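Long-range contacts in probable ferredoxin-dependent nitrite reductase NirA (Mycobacterium tuberculosis, PDB 1ZJ8), which reduces sulfite to sulfide with electrons supplied by ferredoxin, using a siroheme and a [4Fe-4S] cluster: residues A[211-215]-A[281-286]; A[216-220]-A[297-302]; A[235-239]-A[277-281]. All blocks are in the same frame, centred on the assembly; numbering follows the deposited sequence.

Contact 1: residues A[211-215]-A[281-286]; sequences DFADL and WAAVTS
Phe212 reaches from the loop 211-215 onto one side of the helical segment 281-286, and its ring carries nearly all of the contact. The aromatic part is a T-shaped pair with Trp281: the indole presents its edge to the phenyl face, with the centroids of the Phe212 ring and the six-membered Trp281 ring 5.8 Å apart and the planes at 78°. The aliphatic part comes mostly from Thr285, one turn further on. Thr285 CG2 meets Phe212 CD1 at 3.4 Å, and the same methyl is 4.1 Å from Leu215 CD1, so it touches two side chains of the loop. Ala282, the residue after Trp281, adds its CB, 4.2 Å from Phe212 CZ.

The polar groups bond mainly within the helix. With chi1 at -49°, Thr285 places CG2 anti to its backbone N, facing the loop, and turns OG1 back to Trp281 O at 2.8 Å, over the centre of the indole; a weak hydrogen bond also joins OG1 and Tyr219 OH. Ser286 OG behaves alike, bonding to Ala282 O at 2.6 Å while lying at the edge of the Phe212 ring, near its plane. Each of these two carbonyls therefore takes a backbone N-H and a hydroxyl.

Plain core packing away from the cofactors, the contact ties the loop between helix 196-206 and strand 219-224 to helix 277-291, where Ala283 and Val284 rest on helix 311-323.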
loop_
_atom_site.group_PDB
_atom_site.type_symbol
_atom_site.label_atom_id
_atom_site.label_comp_id
_atom_site.label_asym_id
_atom_site.label_seq_id
_atom_site.Cartn_x
_atom_site.Cartn_y
_atom_site.Cartn_z
ATOM N N ASP A 211 12.867 12.066 16.436
ATOM C CA ASP A 211 12.664 13.275 15.618
ATOM C C ASP A 211 11.454 13.224 14.695
ATOM O O ASP A 211 10.785 14.236 14.515
ATOM C CB ASP A 211 13.924 13.622 14.837
ATOM C CG ASP A 211 15.102 13.814 15.750
ATOM O OD1 ASP A 211 15.505 12.798 16.380
ATOM O OD2 ASP A 211 15.577 14.969 15.871
ATOM N N PHE A 212 11.175 12.043 14.139
ATOM C CA PHE A 212 10.062 11.848 13.206
ATOM C C PHE A 212 9.012 10.884 13.754
ATOM O O PHE A 212 8.183 10.367 13.002
ATOM C CB PHE A 212 10.598 11.361 11.854
ATOM C CG PHE A 212 11.597 12.295 11.253
ATOM C CD1 PHE A 212 11.224 13.594 10.922
ATOM C CD2 PHE A 212 12.909 11.905 11.063
ATOM C CE1 PHE A 212 12.135 14.475 10.382
ATOM C CE2 PHE A 212 13.841 12.788 10.534
ATOM C CZ PHE A 212 13.456 14.072 10.193
ATOM N N ALA A 213 9.019 10.671 15.066
ATOM C CA ALA A 213 8.012 9.836 15.693
ATOM C C ALA A 213 6.678 10.552 15.935
ATOM O O ALA A 213 5.712 9.906 16.312
ATOM C CB ALA A 213 8.555 9.256 16.995
ATOM N N ASP A 214 6.612 11.869 15.738
ATOM C CA ASP A 214 5.359 12.603 15.964
ATOM C C ASP A 214 5.132 13.610 14.852
ATOM O O ASP A 214 5.668 14.738 14.873
ATOM C CB ASP A 214 5.370 13.283 17.344
ATOM C CG ASP A 214 4.052 13.992 17.690
ATOM O OD1 ASP A 214 3.088 13.950 16.890
ATOM O OD2 ASP A 214 3.991 14.600 18.782
ATOM N N LEU A 215 4.334 13.175 13.876
ATOM C CA LEU A 215 3.993 13.986 12.709
ATOM C C LEU A 215 2.480 14.278 12.713
ATOM O O LEU A 215 1.705 13.623 13.435
ATOM C CB LEU A 215 4.413 13.274 11.408
ATOM C CG LEU A 215 5.754 12.536 11.373
ATOM C CD1 LEU A 215 5.967 11.939 10.001
ATOM C CD2 LEU A 215 6.900 13.441 11.712
ATOM N N TRP A 281 15.227 13.677 2.068
ATOM C CA TRP A 281 14.054 13.008 2.620
ATOM C C TRP A 281 13.770 13.574 4.004
ATOM O O TRP A 281 12.620 13.900 4.327
ATOM C CB TRP A 281 14.275 11.499 2.692
ATOM C CG TRP A 281 13.113 10.742 3.240
ATOM C CD1 TRP A 281 12.092 10.173 2.531
ATOM C CD2 TRP A 281 12.845 10.467 4.622
ATOM N NE1 TRP A 281 11.203 9.562 3.386
ATOM C CE2 TRP A 281 11.644 9.723 4.675
ATOM C CE3 TRP A 281 13.490 10.788 5.819
ATOM C CZ2 TRP A 281 11.090 9.278 5.878
ATOM C CZ3 TRP A 281 12.935 10.336 7.013
ATOM C CH2 TRP A 281 11.748 9.586 7.030
ATOM N N ALA A 282 14.828 13.710 4.807
ATOM C CA ALA A 282 14.687 14.226 6.171
ATOM C C ALA A 282 14.103 15.647 6.165
ATOM O O ALA A 282 13.214 15.969 6.949
ATOM C CB ALA A 282 16.019 14.184 6.891
ATOM N N ALA A 283 14.583 16.470 5.247
ATOM C CA ALA A 283 14.167 17.849 5.162
ATOM C C ALA A 283 12.687 17.978 4.788
ATOM O O ALA A 283 11.952 18.819 5.333
ATOM C CB ALA A 283 15.020 18.565 4.155
ATOM N N VAL A 284 12.235 17.143 3.859
ATOM C CA VAL A 284 10.815 17.143 3.468
ATOM C C VAL A 284 9.948 16.703 4.658
ATOM O O VAL A 284 8.948 17.361 5.001
ATOM C CB VAL A 284 10.549 16.211 2.261
ATOM C CG1 VAL A 284 9.056 16.048 2.028
ATOM C CG2 VAL A 284 11.238 16.739 0.982
ATOM N N THR A 285 10.346 15.600 5.291
ATOM C CA THR A 285 9.645 15.107 6.456
ATOM C C THR A 285 9.619 16.161 7.565
ATOM O O THR A 285 8.636 16.258 8.310
ATOM C CB THR A 285 10.293 13.821 6.980
ATOM O OG1 THR A 285 10.490 12.913 5.887
ATOM C CG2 THR A 285 9.407 13.162 8.035
ATOM N N SER A 286 10.702 16.940 7.672
ATOM C CA SER A 286 10.822 17.995 8.701
ATOM C C SER A 286 9.865 19.144 8.440
ATOM O O SER A 286 9.256 19.673 9.368
ATOM C CB SER A 286 12.255 18.503 8.770
ATOM O OG SER A 286 13.143 17.421 9.051
#

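Contact 2: residues A[216-220]-A[297-302]; sequences PRKYK and RAKARL. With SRM (siroheme), chain E.
The siroheme pocket is lined here by four basic side chains: Arg217, Lys220 and Arg301 end among the cofactor's carboxylates, while Lys218 runs in over the macrocycle, its NZ 2.9 Å from siroheme ND. Arg301 makes a nearly straight bond: NH1 donates to siroheme O1D at 3.0 Å, with an N-H...O angle of 174°, and O1D lies at the edge of the guanidinium, in its plane. One face of that guanidinium is covered by the aliphatic part of Lys218, whose CG is 3.6 Å from Arg301 CZ. Bends at chi2 and chi3 fold the Arg301 chain back against segment 216-220. Its NH2 forms a salt bridge with Asp235, a second grip that should fix the rotation of the group.

Farther from the iron, Arg217 and Arg297 stack their guanidinium groups flat, with centres 4.3 Å apart and planes at 18°. Arg217 NE donates to Arg297 O at 3.1 Å, while NH2 of the same Arg217 approaches siroheme O4D at 3.1 Å. Arg297 NH1 returns a weak bond to Pro216 O, and its NH2 pairs with Asp174.

Apolar packing closes the far end, where Leu302 CD2 touches the edge of the Tyr219 ring at CE1, 4.2 Å away. There the contact runs into helix 277-291: Phe288 touches Pro216 and Leu302 and meets the ring of Tyr219, just where strand 219-224 begins.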
loop_
_atom_site.group_PDB
_atom_site.type_symbol
_atom_site.label_atom_id
_atom_site.label_comp_id
_atom_site.label_asym_id
_atom_site.label_seq_id
_atom_site.Cartn_x
_atom_site.Cartn_y
_atom_site.Cartn_z
ATOM N N PRO A 216 2.060 15.290 11.934
ATOM C CA PRO A 216 0.652 15.622 11.768
ATOM C C PRO A 216 -0.228 14.420 11.431
ATOM O O PRO A 216 -1.401 14.385 11.831
ATOM C CB PRO A 216 0.668 16.590 10.581
ATOM C CG PRO A 216 2.016 17.230 10.613
ATOM C CD PRO A 216 2.943 16.219 11.194
ATOM N N ARG A 217 0.326 13.477 10.665
ATOM C CA ARG A 217 -0.344 12.217 10.373
ATOM C C ARG A 217 0.633 11.180 9.828
ATOM O O ARG A 217 1.861 11.348 9.929
ATOM C CB ARG A 217 -1.461 12.465 9.362
ATOM C CG ARG A 217 -2.848 12.376 9.947
ATOM C CD ARG A 217 -3.860 12.065 8.843
ATOM N NE ARG A 217 -5.113 11.540 9.366
ATOM C CZ ARG A 217 -5.239 10.346 9.928
ATOM N NH1 ARG A 217 -4.196 9.520 10.059
ATOM N NH2 ARG A 217 -6.430 9.987 10.370
ATOM N N LYS A 218 0.077 10.099 9.269
ATOM C CA LYS A 218 0.864 9.093 8.560
ATOM C C LYS A 218 1.574 9.712 7.349
ATOM O O LYS A 218 1.085 10.689 6.754
ATOM C CB LYS A 218 -0.020 7.901 8.145
ATOM C CG LYS A 218 -1.093 8.199 7.108
ATOM C CD LYS A 218 -1.723 6.925 6.544
ATOM C CE LYS A 218 -3.002 6.507 7.278
ATOM N NZ LYS A 218 -3.496 5.167 6.806
ATOM N N TYR A 219 2.715 9.110 7.001
ATOM C CA TYR A 219 3.653 9.630 6.001
ATOM C C TYR A 219 4.247 8.506 5.152
ATOM O O TYR A 219 4.982 7.658 5.646
ATOM C CB TYR A 219 4.776 10.350 6.720
ATOM C CG TYR A 219 5.767 11.111 5.867
ATOM C CD1 TYR A 219 5.454 12.349 5.367
ATOM C CD2 TYR A 219 7.043 10.620 5.640
ATOM C CE1 TYR A 219 6.367 13.073 4.632
ATOM C CE2 TYR A 219 7.969 11.343 4.912
ATOM C CZ TYR A 219 7.627 12.582 4.409
ATOM O OH TYR A 219 8.527 13.336 3.679
ATOM N N LYS A 220 3.935 8.533 3.865
ATOM C CA LYS A 220 4.226 7.447 2.956
ATOM C C LYS A 220 5.303 7.847 1.950
ATOM O O LYS A 220 5.216 8.907 1.298
ATOM C CB LYS A 220 2.944 7.036 2.214
ATOM C CG LYS A 220 1.989 6.248 3.070
ATOM C CD LYS A 220 0.647 6.005 2.389
ATOM C CE LYS A 220 -0.212 5.083 3.270
ATOM N NZ LYS A 220 -1.666 5.047 2.932
ATOM N N ARG A 297 -8.486 16.328 12.014
ATOM C CA ARG A 297 -7.930 14.983 11.779
ATOM C C ARG A 297 -7.964 14.558 10.316
ATOM O O ARG A 297 -7.044 13.910 9.847
ATOM C CB ARG A 297 -8.707 13.947 12.587
ATOM C CG ARG A 297 -7.886 12.784 12.997
ATOM C CD ARG A 297 -6.999 13.150 14.170
ATOM N NE ARG A 297 -5.956 12.149 14.410
ATOM C CZ ARG A 297 -4.759 12.136 13.813
ATOM N NH1 ARG A 297 -4.429 13.036 12.884
ATOM N NH2 ARG A 297 -3.890 11.188 14.125
ATOM N N ALA A 298 -9.022 14.925 9.603
ATOM C CA ALA A 298 -9.124 14.642 8.173
ATOM C C ALA A 298 -8.592 15.780 7.289
ATOM O O ALA A 298 -8.843 15.783 6.085
ATOM C CB ALA A 298 -10.566 14.344 7.802
ATOM N N LYS A 299 -7.885 16.749 7.874
ATOM C CA LYS A 299 -7.250 17.818 7.091
ATOM C C LYS A 299 -5.815 18.022 7.594
ATOM O O LYS A 299 -5.308 19.152 7.651
ATOM C CB LYS A 299 -8.075 19.107 7.191
ATOM C CG LYS A 299 -7.777 20.213 6.133
ATOM C CD LYS A 299 -8.036 21.624 6.755
ATOM C CE LYS A 299 -7.389 22.777 5.995
ATOM N NZ LYS A 299 -8.337 23.471 5.088
ATOM N N ALA A 300 -5.164 16.901 7.922
ATOM C CA ALA A 300 -3.846 16.895 8.556
ATOM C C ALA A 300 -2.709 16.500 7.610
ATOM O O ALA A 300 -1.552 16.826 7.867
ATOM C CB ALA A 300 -3.876 15.958 9.769
ATOM N N ARG A 301 -3.038 15.820 6.516
ATOM C CA ARG A 301 -2.031 15.195 5.654
ATOM C C ARG A 301 -1.305 16.171 4.741
ATOM O O ARG A 301 -1.837 17.232 4.385
ATOM C CB ARG A 301 -2.686 14.101 4.812
ATOM C CG ARG A 301 -3.258 13.036 5.696
ATOM C CD ARG A 301 -3.201 11.698 5.095
ATOM N NE ARG A 301 -1.859 11.304 4.706
ATOM C CZ ARG A 301 -1.587 10.126 4.166
ATOM N NH1 ARG A 301 -2.553 9.240 4.001
ATOM N NH2 ARG A 301 -0.350 9.814 3.817
ATOM N N LEU A 302 -0.098 15.784 4.342
ATOM C CA LEU A 302 0.773 16.674 3.608
ATOM C C LEU A 302 0.148 17.188 2.307
ATOM O O LEU A 302 0.363 18.343 1.931
ATOM C CB LEU A 302 2.099 15.986 3.318
ATOM C CG LEU A 302 3.159 16.829 2.596
ATOM C CD1 LEU A 302 3.437 18.095 3.394
ATOM C CD2 LEU A 302 4.437 16.027 2.386
HETATM FE FE SRM E . -4.579 1.745 4.829
HETATM C CHA SRM E . -6.443 2.595 7.563
HETATM C CHB SRM E . -5.475 -1.457 5.233
HETATM C CHC SRM E . -2.764 0.935 2.252
HETATM C CHD SRM E . -5.509 4.687 3.275
HETATM N NA SRM E . -5.567 0.740 6.248
HETATM C C1A SRM E . -6.156 1.229 7.362
HETATM C C2A SRM E . -6.487 0.182 8.380
HETATM C CMA SRM E . -5.410 0.134 9.419
HETATM C CDA SRM E . -7.874 0.334 8.940
HETATM C CEA SRM E . -8.061 0.904 10.310
HETATM O O3A SRM E . -7.694 2.063 10.525
HETATM O O4A SRM E . -8.568 0.229 11.219
HETATM C C3A SRM E . -6.466 -1.039 7.523
HETATM C CAA SRM E . -5.884 -2.246 8.178
HETATM C CBA SRM E . -7.079 -2.907 8.812
HETATM C CCA SRM E . -6.912 -4.392 8.844
HETATM O O1A SRM E . -6.411 -4.965 7.853
HETATM O O2A SRM E . -7.264 -5.010 9.878
HETATM C C4A SRM E . -5.787 -0.579 6.279
HETATM N NB SRM E . -4.086 0.023 4.018
HETATM C C1B SRM E . -4.475 -1.223 4.292
HETATM C C2B SRM E . -3.749 -2.300 3.536
HETATM C CMB SRM E . -3.433 -3.524 4.348
HETATM C CDB SRM E . -4.622 -2.707 2.397
HETATM C CEB SRM E . -4.137 -3.781 1.489
HETATM O O3B SRM E . -4.681 -4.905 1.429
HETATM O O4B SRM E . -3.157 -3.515 0.793
HETATM C C3B SRM E . -2.555 -1.500 3.059
HETATM C CAB SRM E . -1.452 -1.513 4.085
HETATM C CBB SRM E . -0.108 -1.277 3.465
HETATM C CCB SRM E . 0.926 -1.066 4.533
HETATM O O1B SRM E . 1.712 -1.961 4.834
HETATM O O2B SRM E . 1.034 0.012 5.109
HETATM C C4B SRM E . -3.133 -0.111 3.100
HETATM N NC SRM E . -4.315 2.559 3.096
HETATM C C1C SRM E . -3.376 2.179 2.206
HETATM C C2C SRM E . -3.356 2.952 1.053
HETATM C CDC SRM E . -2.668 2.705 -0.248
HETATM C CEC SRM E . -1.269 3.129 -0.471
HETATM O O3C SRM E . -0.577 3.538 0.489
HETATM O O4C SRM E . -0.868 3.060 -1.641
HETATM C C3C SRM E . -4.191 3.982 1.364
HETATM C CAC SRM E . -4.418 5.059 0.353
HETATM C CBC SRM E . -3.313 6.038 0.018
HETATM C CCC SRM E . -3.256 7.102 1.100
HETATM O O1C SRM E . -2.835 6.819 2.254
HETATM O O2C SRM E . -3.669 8.248 0.789
HETATM C C4C SRM E . -4.703 3.765 2.617
HETATM N ND SRM E . -5.456 3.459 5.454
HETATM C C1D SRM E . -5.880 4.407 4.602
HETATM C C2D SRM E . -6.864 5.185 5.240
HETATM C CAD SRM E . -7.110 6.642 4.892
HETATM C CBD SRM E . -6.374 7.697 5.658
HETATM C CCD SRM E . -6.440 9.158 5.317
HETATM O O1D SRM E . -5.378 9.695 4.929
HETATM O O2D SRM E . -7.516 9.806 5.414
HETATM C C3D SRM E . -7.012 4.664 6.514
HETATM C CDD SRM E . -7.593 5.402 7.690
HETATM C CED SRM E . -6.829 6.455 8.461
HETATM O O3D SRM E . -5.614 6.598 8.320
HETATM O O4D SRM E . -7.404 7.207 9.260
HETATM C C4D SRM E . -6.134 3.598 6.633
#

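Contact 3: residues A[235-239]-A[277-281]; sequences DVAFI and VPEVW
Strand 236-239 and helix 277-281 run nearly antiparallel, with 159° between their N-to-C directions and short-segment axes 10.4 Å apart at closest approach. This is helix-on-sheet packing, in which the start of helix 277-291 lies against one face of the six-stranded mixed sheet. The nearest CA pairs are Phe238 with Val277, 7.8 Å, and Val236 with Trp281, 7.9 Å, so as the strand moves forward the helix steps back. Strand alternation sends Val236 and Phe238 toward the helix and Ala237 away from it. The helix answers with Val277, Val280 and Trp281, which fall on one side of it by their three- and four-residue spacing.

Phe238 is the centre of the interface, and three side chains surround its ring in different ways. Val277 comes at it from the opposite direction and sets CG1 over the face, a CH-pi contact of 3.8 Å from that methyl to the ring centroid, 17° off the normal. Chi1 of Val277 is 174°, which puts CG1 anti to the backbone N and directs it at the ring. Val280 stands at the edge instead, its CG1 near the ring plane and 3.9 Å from Phe238 CE2. Trp281 crosses Phe238 at about a right angle.

No hydrogen bond joins the two segments; the interface is almost wholly apolar. Strands 219-224 and 249-254 flank the strand, and Leu250 and Leu252 of the latter also touch Phe238, so its ring is buried between helix and sheet. Phe238 CE1 meets the indole at its edge, near the indole plane, 3.8 Å from Trp281 CD1. Trp281 NE1 is hydrogen-bonded to Thr221 OG1 of strand 219-224, and Val236 CG1 packs beside it, 3.9 Å from NE1.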
loop_
_atom_site.group_PDB
_atom_site.type_symbol
_atom_site.label_atom_id
_atom_site.label_comp_id
_atom_site.label_asym_id
_atom_site.label_seq_id
_atom_site.Cartn_x
_atom_site.Cartn_y
_atom_site.Cartn_z
ATOM N N ASP A 235 3.288 10.551 -0.165
ATOM C CA ASP A 235 3.584 11.876 0.391
ATOM C C ASP A 235 4.869 12.433 -0.170
ATOM O O ASP A 235 5.000 13.640 -0.346
ATOM C CB ASP A 235 3.729 11.812 1.905
ATOM C CG ASP A 235 2.445 11.435 2.587
ATOM O OD1 ASP A 235 1.538 12.301 2.647
ATOM O OD2 ASP A 235 2.337 10.269 3.046
ATOM N N VAL A 236 5.828 11.548 -0.421
ATOM C CA VAL A 236 7.130 11.946 -0.968
ATOM C C VAL A 236 7.688 10.807 -1.832
ATOM O O VAL A 236 7.598 9.642 -1.460
ATOM C CB VAL A 236 8.150 12.355 0.163
ATOM C CG1 VAL A 236 8.482 11.183 1.081
ATOM C CG2 VAL A 236 9.437 12.933 -0.442
ATOM N N ALA A 237 8.244 11.143 -2.989
ATOM C CA ALA A 237 8.774 10.122 -3.889
ATOM C C ALA A 237 10.094 10.544 -4.548
ATOM O O ALA A 237 10.262 11.697 -4.968
ATOM C CB ALA A 237 7.742 9.760 -4.933
ATOM N N PHE A 238 11.038 9.604 -4.600
ATOM C CA PHE A 238 12.300 9.802 -5.306
ATOM C C PHE A 238 12.350 8.774 -6.439
ATOM O O PHE A 238 12.523 7.578 -6.195
ATOM C CB PHE A 238 13.486 9.613 -4.358
ATOM C CG PHE A 238 13.540 10.607 -3.226
ATOM C CD1 PHE A 238 12.710 10.472 -2.119
ATOM C CD2 PHE A 238 14.451 11.654 -3.249
ATOM C CE1 PHE A 238 12.772 11.385 -1.057
ATOM C CE2 PHE A 238 14.522 12.559 -2.206
ATOM C CZ PHE A 238 13.679 12.424 -1.103
ATOM N N ILE A 239 12.165 9.229 -7.673
ATOM C CA ILE A 239 12.045 8.319 -8.808
ATOM C C ILE A 239 13.180 8.587 -9.789
ATOM O O ILE A 239 13.419 9.723 -10.154
ATOM C CB ILE A 239 10.655 8.463 -9.495
ATOM C CG1 ILE A 239 9.551 7.576 -8.871
ATOM C CG2 ILE A 239 10.748 8.030 -10.947
ATOM C CD1 ILE A 239 9.706 7.134 -7.447
ATOM N N VAL A 277 19.961 11.690 -0.950
ATOM C CA VAL A 277 18.546 11.311 -0.849
ATOM C C VAL A 277 18.057 11.232 0.596
ATOM O O VAL A 277 17.041 11.850 0.925
ATOM C CB VAL A 277 18.201 10.004 -1.669
ATOM C CG1 VAL A 277 16.754 9.541 -1.436
ATOM C CG2 VAL A 277 18.424 10.231 -3.161
ATOM N N PRO A 278 18.752 10.474 1.461
ATOM C CA PRO A 278 18.373 10.436 2.888
ATOM C C PRO A 278 18.242 11.830 3.541
ATOM O O PRO A 278 17.329 12.077 4.355
ATOM C CB PRO A 278 19.524 9.637 3.524
ATOM C CG PRO A 278 20.040 8.765 2.443
ATOM C CD PRO A 278 19.881 9.570 1.170
ATOM N N GLU A 279 19.163 12.714 3.164
ATOM C CA GLU A 279 19.240 14.095 3.658
ATOM C C GLU A 279 17.977 14.903 3.255
ATOM O O GLU A 279 17.305 15.557 4.063
ATOM C CB GLU A 279 20.470 14.736 3.002
ATOM C CG GLU A 279 21.344 15.585 3.859
ATOM C CD GLU A 279 22.458 16.250 3.023
ATOM O OE1 GLU A 279 22.166 16.796 1.921
ATOM O OE2 GLU A 279 23.631 16.241 3.479
ATOM N N VAL A 280 17.686 14.843 1.968
ATOM C CA VAL A 280 16.584 15.577 1.394
ATOM C C VAL A 280 15.275 15.007 1.927
ATOM O O VAL A 280 14.328 15.761 2.201
ATOM C CB VAL A 280 16.627 15.476 -0.133
ATOM C CG1 VAL A 280 15.363 16.064 -0.751
ATOM C CG2 VAL A 280 17.888 16.158 -0.674
ATOM N N TRP A 281 15.227 13.677 2.068
ATOM C CA TRP A 281 14.054 13.008 2.620
ATOM C C TRP A 281 13.770 13.574 4.004
ATOM O O TRP A 281 12.620 13.900 4.327
ATOM C CB TRP A 281 14.275 11.499 2.692
ATOM C CG TRP A 281 13.113 10.742 3.240
ATOM C CD1 TRP A 281 12.092 10.173 2.531
ATOM C CD2 TRP A 281 12.845 10.467 4.622
ATOM N NE1 TRP A 281 11.203 9.562 3.386
ATOM C CE2 TRP A 281 11.644 9.723 4.675
ATOM C CE3 TRP A 281 13.490 10.788 5.819
ATOM C CZ2 TRP A 281 11.090 9.278 5.878
ATOM C CZ3 TRP A 281 12.935 10.336 7.013
ATOM C CH2 TRP A 281 11.748 9.586 7.030
#

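Overall arrangement
All three contacts fall within one 4Fe-4S domain range of the nitrite and sulfite reductase family. Between centres, contacts 1 and 2 are about 12 Å apart, 1 and 3 about 11 Å, and 2 and 3 about 17 Å. Contacts 1 and 3 share helix 277-291; contacts 2 and 3 reach neighbouring strands, 219-224 and 236-243, of one sheet. Along the chain, contacts 1 and 2 alternate their segments, while contact 3 falls within the chain spanned by each, sharing Trp281 with contact 1. Asp235, just ahead of strand 236-243, makes a probable hydrogen bond to Lys220 N, which joins the sheet to the edge of the siroheme pocket.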